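Local coordinates for protein phosphinothricin N-acetyltransferase (Brucella ovis, PDB 5DWM) that probably transfers an acetyl group from acetyl-CoA to an acceptor substrate such as phosphinothricin, as a GNAT-family acetyltransferase, at residues F52-L63 / G73-R81. Sequence-based numbering, arbitrary orientation. Where two conformers were deposited one is given.
Sequences FAAFADQGFPIL and GYAYASYFR. Unlike the reference sequence in segment 52-63: G59 (reference Ser).
The ring of F55 lies on one face of Y76 in an offset stack, F55 CE2 3.4 Å from Y76 CE1, where helix 45-58 drops onto the β-hairpin of strands 62-67 and 70-79. Beside it F52 meets Y74 in an offset edge-to-face contact, F52 CZ 3.7 Å from Y74 CE2. These four broad rings form one aromatic cluster bridging helix and strand. Y76 holds CG between its backbone N and carbonyl carbon (chi1 67°), bringing its ring under F55. Beneath, L63 and A75 exchange two antiparallel backbone bonds, L63 N to A75 O nearly straight (172°); further along, A77 N to P61 O is weak.

G59 closes the helix in a Schellman motif; at its positive phi a side chain would press on the preceding carbonyl O, so glycine fits. Buried F60 extends the packed side, with S78 CA in CH-pi contact 3.5 Å from its ring centre and its edge toward the face of Y79 (planes 83° apart). Waters line the partly exposed margin, joining Q58 OE1 to Y79 N and Q58 O to Y79 OH.

Helix 20-33 covers F52 and Y74, helix 105-119 packs on P61 and A77, and strand 89-96, carrying acetyl-CoA-binding I94, flanks A75.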
# COMPACT_ATOMS: atom_id res chain seq x y z
N PHE A 52 6.40 -7.85 15.51
CA PHE A 52 7.05 -9.07 15.03
C PHE A 52 6.25 -10.31 15.40
O PHE A 52 6.17 -11.26 14.62
CB PHE A 52 8.49 -9.14 15.56
CG PHE A 52 9.47 -8.34 14.75
CD1 PHE A 52 9.15 -7.08 14.28
CD2 PHE A 52 10.73 -8.85 14.46
CE1 PHE A 52 10.05 -6.35 13.53
CE2 PHE A 52 11.63 -8.12 13.71
CZ PHE A 52 11.29 -6.87 13.25
N ALA A 53 5.62 -10.32 16.58
CA ALA A 53 4.77 -11.44 16.94
C ALA A 53 3.60 -11.58 15.98
O ALA A 53 3.18 -12.70 15.64
CB ALA A 53 4.27 -11.29 18.38
N ALA A 54 3.07 -10.45 15.50
CA ALA A 54 1.98 -10.50 14.52
C ALA A 54 2.46 -11.07 13.19
O ALA A 54 1.78 -11.93 12.60
CB ALA A 54 1.35 -9.11 14.34
N PHE A 55 3.63 -10.64 12.70
CA PHE A 55 4.17 -11.21 11.47
C PHE A 55 4.35 -12.71 11.59
O PHE A 55 4.01 -13.47 10.68
CB PHE A 55 5.51 -10.56 11.12
CG PHE A 55 5.43 -9.09 10.85
CD1 PHE A 55 4.36 -8.55 10.14
CD2 PHE A 55 6.42 -8.25 11.32
CE1 PHE A 55 4.30 -7.19 9.90
CE2 PHE A 55 6.37 -6.90 11.08
CZ PHE A 55 5.30 -6.37 10.36
N ALA A 56 4.88 -13.16 12.73
CA ALA A 56 5.09 -14.59 12.95
C ALA A 56 3.77 -15.34 13.00
O ALA A 56 3.65 -16.45 12.45
CB ALA A 56 5.89 -14.82 14.24
N ASP A 57 2.77 -14.77 13.67
CA ASP A 57 1.45 -15.41 13.73
C ASP A 57 0.86 -15.58 12.34
O ASP A 57 0.15 -16.56 12.08
CB ASP A 57 0.51 -14.58 14.60
CG ASP A 57 0.87 -14.62 16.07
OD1 ASP A 57 1.70 -15.47 16.46
OD2 ASP A 57 0.32 -13.81 16.85
N GLN A 58 1.13 -14.64 11.43
CA GLN A 58 0.64 -14.75 10.06
C GLN A 58 1.40 -15.79 9.25
O GLN A 58 0.91 -16.21 8.19
CB GLN A 58 0.74 -13.40 9.35
CG GLN A 58 -0.24 -12.36 9.85
CD GLN A 58 0.01 -11.01 9.22
OE1 GLN A 58 1.09 -10.43 9.37
NE2 GLN A 58 -0.97 -10.50 8.49
N GLY A 59 2.56 -16.23 9.72
CA GLY A 59 3.36 -17.22 9.03
C GLY A 59 4.54 -16.69 8.25
O GLY A 59 5.19 -17.48 7.53
N PHE A 60 4.87 -15.41 8.38
CA PHE A 60 5.92 -14.81 7.57
C PHE A 60 7.29 -15.04 8.20
O PHE A 60 7.42 -15.09 9.43
CB PHE A 60 5.69 -13.31 7.44
CG PHE A 60 4.57 -12.95 6.49
CD1 PHE A 60 4.74 -13.11 5.12
CD2 PHE A 60 3.37 -12.45 6.96
CE1 PHE A 60 3.71 -12.81 4.24
CE2 PHE A 60 2.33 -12.14 6.07
CZ PHE A 60 2.51 -12.31 4.71
N PRO A 61 8.32 -15.18 7.38
CA PRO A 61 9.68 -15.35 7.91
C PRO A 61 10.24 -14.03 8.42
O PRO A 61 9.97 -12.95 7.88
CB PRO A 61 10.47 -15.82 6.69
CG PRO A 61 9.76 -15.23 5.53
CD PRO A 61 8.29 -15.28 5.91
N ILE A 62 11.03 -14.14 9.48
CA ILE A 62 11.73 -13.01 10.09
C ILE A 62 13.16 -13.46 10.31
O ILE A 62 13.39 -14.45 11.01
CB ILE A 62 11.10 -12.58 11.42
CG1 ILE A 62 9.59 -12.36 11.29
CG2 ILE A 62 11.77 -11.33 11.93
CD1 ILE A 62 8.90 -12.16 12.63
N LEU A 63 14.11 -12.74 9.72
CA LEU A 63 15.50 -13.16 9.67
C LEU A 63 16.40 -12.11 10.29
O LEU A 63 16.12 -10.91 10.25
CB LEU A 63 15.93 -13.38 8.22
CG LEU A 63 15.10 -14.37 7.41
CD1 LEU A 63 15.60 -14.36 5.98
CD2 LEU A 63 15.19 -15.77 8.02
N GLY A 73 21.62 -6.76 11.35
CA GLY A 73 20.53 -6.35 10.48
C GLY A 73 19.44 -7.38 10.56
O GLY A 73 19.62 -8.47 11.12
N TYR A 74 18.28 -7.02 10.01
CA TYR A 74 17.14 -7.92 10.02
C TYR A 74 16.31 -7.70 8.77
O TYR A 74 16.40 -6.67 8.10
CB TYR A 74 16.29 -7.76 11.30
CG TYR A 74 15.59 -6.42 11.42
CD1 TYR A 74 16.22 -5.35 12.01
CD2 TYR A 74 14.30 -6.24 10.93
CE1 TYR A 74 15.59 -4.12 12.14
CE2 TYR A 74 13.65 -5.02 11.05
CZ TYR A 74 14.31 -3.96 11.65
OH TYR A 74 13.68 -2.73 11.77
N ALA A 75 15.50 -8.70 8.45
CA ALA A 75 14.62 -8.65 7.30
C ALA A 75 13.37 -9.45 7.60
O ALA A 75 13.42 -10.46 8.30
CB ALA A 75 15.30 -9.20 6.03
N TYR A 76 12.24 -8.99 7.06
CA TYR A 76 11.02 -9.77 7.18
C TYR A 76 10.16 -9.53 5.95
O TYR A 76 10.41 -8.61 5.16
CB TYR A 76 10.27 -9.48 8.49
CG TYR A 76 9.70 -8.09 8.59
CD1 TYR A 76 8.48 -7.77 8.01
CD2 TYR A 76 10.39 -7.09 9.27
CE1 TYR A 76 7.95 -6.50 8.10
CE2 TYR A 76 9.87 -5.81 9.37
CZ TYR A 76 8.66 -5.52 8.78
OH TYR A 76 8.14 -4.24 8.87
N ALA A 77 9.15 -10.37 5.79
CA ALA A 77 8.13 -10.19 4.78
C ALA A 77 6.77 -10.06 5.46
O ALA A 77 6.58 -10.48 6.61
CB ALA A 77 8.12 -11.36 3.80
N SER A 78 5.84 -9.44 4.74
CA SER A 78 4.47 -9.25 5.20
C SER A 78 3.60 -9.02 3.97
O SER A 78 4.10 -8.99 2.84
CB SER A 78 4.38 -8.08 6.19
OG SER A 78 4.83 -6.88 5.59
N TYR A 79 2.31 -8.83 4.18
CA TYR A 79 1.44 -8.50 3.06
C TYR A 79 1.61 -7.05 2.65
O TYR A 79 1.83 -6.17 3.49
CB TYR A 79 -0.04 -8.76 3.39
CG TYR A 79 -0.38 -10.23 3.49
CD1 TYR A 79 -0.25 -11.06 2.38
CD2 TYR A 79 -0.84 -10.78 4.68
CE1 TYR A 79 -0.55 -12.41 2.47
CE2 TYR A 79 -1.14 -12.11 4.78
CZ TYR A 79 -0.99 -12.93 3.67
OH TYR A 79 -1.30 -14.26 3.78
N PHE A 80 1.52 -6.80 1.34
CA PHE A 80 1.33 -5.43 0.85
C PHE A 80 -0.04 -4.92 1.27
O PHE A 80 -0.15 -3.86 1.92
CB PHE A 80 1.48 -5.40 -0.67
CG PHE A 80 1.02 -4.12 -1.31
CD1 PHE A 80 1.70 -2.94 -1.09
CD2 PHE A 80 -0.11 -4.10 -2.12
CE1 PHE A 80 1.25 -1.75 -1.68
CE2 PHE A 80 -0.56 -2.93 -2.70
CZ PHE A 80 0.12 -1.75 -2.48
N ARG A 81 -1.09 -5.66 0.92
CA ARG A 81 -2.46 -5.44 1.36
C ARG A 81 -3.10 -6.80 1.62
O ARG A 81 -2.64 -7.82 1.09
CB ARG A 81 -3.24 -4.63 0.33
CG ARG A 81 -2.75 -3.20 0.30
CD ARG A 81 -3.56 -2.27 -0.58
NE ARG A 81 -3.20 -0.90 -0.26
CZ ARG A 81 -3.80 0.18 -0.75
NH1 ARG A 81 -4.79 0.04 -1.61
NH2 ARG A 81 -3.40 1.39 -0.38
O HOH W 1 1.18 -8.70 6.87
O HOH W 2 -1.16 -15.15 6.69